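EvpC (Edwardsiella tarda, PDB 3EAA) is a key secreted Hcp-family protein of the type VI secretion system, probably assembling into hexameric rings that form part of the secretion apparatus. Local coordinates at residues 71-75 against 76-80. Sequence-based numbering, arbitrary orientation.
Sequences ASAAV and QGQNF
A73 meets Q78 and F80 where helix 67-76 ends and the chain turns toward strand 80-88, a worked example of how a helix can be closed by its own backbone. The A73 methyl carries the apolar side of the junction: its CB lies 4.1 Å from CE1 of F80, approaching the edge of the ring near the ring plane, and equally near CB of Q78. With CG of F80 beside the backbone N (chi1 -55°), the ring is carried closer to the helix than its CB. Q78 lies alongside, its extended chain bringing NE2 to 4.0 Å from CA of A73.

The polar side centres on one carbonyl. A73 O accepts Q78 N at 3.2 Å in a nearly straight bond (169° at the hydrogen), and Q76 N, at 3.0 Å, reaches it from the opposite face of the carbonyl plane by a more bent path. G77 N bonds to A74 O (3.1 Å), from above the carbonyl plane. The two bonds back into the last turn, Q78 N to A73 O and G77 N to A74 O, together with the positive phi of G77, a conformation that favours glycine, make a Schellman motif, which ends the helix while redirecting the chain.

Further out, A73 packs on V107 and A74 on Y110, so the helix end rests on strand 105-113, to which F80 is joined through backbone bonding with V105. A second subunit completes the surroundings: its N36 amide donates to A74 O, while V75 packs on its W155. S72 OG bonds to V68 O within its own helix and to E153 and W135 of that subunit. The cap thus gives the carbonyls of A73 and A74 donors from the residues that follow, while the A73 methyl, the F80 ring edge and the Q78 CB pack beside it, and A74 O serves both the cap and the subunit interface.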
loop_
_atom_site.group_PDB
_atom_site.type_symbol
_atom_site.label_atom_id
_atom_site.label_comp_id
_atom_site.label_asym_id
_atom_site.label_seq_id
_atom_site.Cartn_x
_atom_site.Cartn_y
_atom_site.Cartn_z
ATOM N N ALA A 71 -28.131 8.140 -10.293
ATOM C CA ALA A 71 -28.427 7.377 -9.090
ATOM C C ALA A 71 -29.550 6.397 -9.379
ATOM O O ALA A 71 -29.433 5.210 -9.102
ATOM C CB ALA A 71 -28.797 8.297 -7.953
ATOM N N SER A 72 -30.631 6.894 -9.963
ATOM C CA SER A 72 -31.776 6.049 -10.253
ATOM C C SER A 72 -31.414 4.984 -11.277
ATOM O O SER A 72 -31.822 3.828 -11.169
ATOM C CB SER A 72 -32.918 6.901 -10.787
ATOM O OG SER A 72 -33.108 8.040 -9.974
ATOM N N ALA A 73 -30.641 5.379 -12.279
ATOM C CA ALA A 73 -30.273 4.442 -13.318
ATOM C C ALA A 73 -29.676 3.190 -12.678
ATOM O O ALA A 73 -30.084 2.065 -12.977
ATOM C CB ALA A 73 -29.304 5.075 -14.301
ATOM N N ALA A 74 -28.723 3.392 -11.777
ATOM C CA ALA A 74 -28.098 2.276 -11.085
ATOM C C ALA A 74 -29.128 1.233 -10.632
ATOM O O ALA A 74 -29.221 0.154 -11.218
ATOM C CB ALA A 74 -27.290 2.769 -9.909
ATOM N N VAL A 75 -29.895 1.558 -9.594
ATOM C CA VAL A 75 -30.822 0.610 -8.978
ATOM C C VAL A 75 -31.963 0.222 -9.895
ATOM O O VAL A 75 -32.725 -0.692 -9.601
ATOM C CB VAL A 75 -31.466 1.201 -7.726
ATOM C CG1 VAL A 75 -30.428 1.422 -6.638
ATOM C CG2 VAL A 75 -32.195 2.503 -8.068
ATOM N N GLN A 76 -32.090 0.934 -11.004
ATOM C CA GLN A 76 -33.209 0.726 -11.906
ATOM C C GLN A 76 -32.827 -0.191 -13.050
ATOM O O GLN A 76 -33.686 -0.661 -13.788
ATOM C CB GLN A 76 -33.650 2.072 -12.464
ATOM C CG GLN A 76 -35.076 2.132 -12.919
ATOM C CD GLN A 76 -35.666 3.507 -12.692
ATOM O OE1 GLN A 76 -35.590 4.048 -11.590
ATOM N NE2 GLN A 76 -36.241 4.087 -13.738
ATOM N N GLY A 77 -31.525 -0.420 -13.194
ATOM C CA GLY A 77 -30.989 -1.182 -14.301
ATOM C C GLY A 77 -31.349 -0.552 -15.630
ATOM O O GLY A 77 -31.608 -1.245 -16.603
ATOM N N GLN A 78 -31.356 0.773 -15.672
ATOM C CA GLN A 78 -31.938 1.501 -16.797
ATOM C C GLN A 78 -31.128 1.376 -18.077
ATOM O O GLN A 78 -29.918 1.623 -18.071
ATOM C CB GLN A 78 -32.115 2.974 -16.434
ATOM C CG GLN A 78 -32.855 3.785 -17.470
ATOM C CD GLN A 78 -33.138 5.201 -16.998
ATOM O OE1 GLN A 78 -33.159 6.138 -17.800
ATOM N NE2 GLN A 78 -33.354 5.366 -15.691
ATOM N N ASN A 79 -31.797 1.000 -19.169
ATOM C CA ASN A 79 -31.134 0.855 -20.468
ATOM C C ASN A 79 -31.106 2.125 -21.302
ATOM O O ASN A 79 -32.153 2.711 -21.590
ATOM C CB ASN A 79 -31.779 -0.254 -21.294
ATOM C CG ASN A 79 -31.484 -1.629 -20.748
ATOM O OD1 ASN A 79 -31.253 -1.786 -19.551
ATOM N ND2 ASN A 79 -31.491 -2.640 -21.623
ATOM N N PHE A 80 -29.903 2.533 -21.699
ATOM C CA PHE A 80 -29.735 3.635 -22.639
ATOM C C PHE A 80 -29.258 3.126 -23.996
ATOM O O PHE A 80 -28.560 2.122 -24.093
ATOM C CB PHE A 80 -28.759 4.669 -22.096
ATOM C CG PHE A 80 -29.123 5.187 -20.747
ATOM C CD1 PHE A 80 -28.857 4.442 -19.621
ATOM C CD2 PHE A 80 -29.717 6.427 -20.604
ATOM C CE1 PHE A 80 -29.184 4.921 -18.378
ATOM C CE2 PHE A 80 -30.045 6.905 -19.362
ATOM C CZ PHE A 80 -29.777 6.153 -18.252
#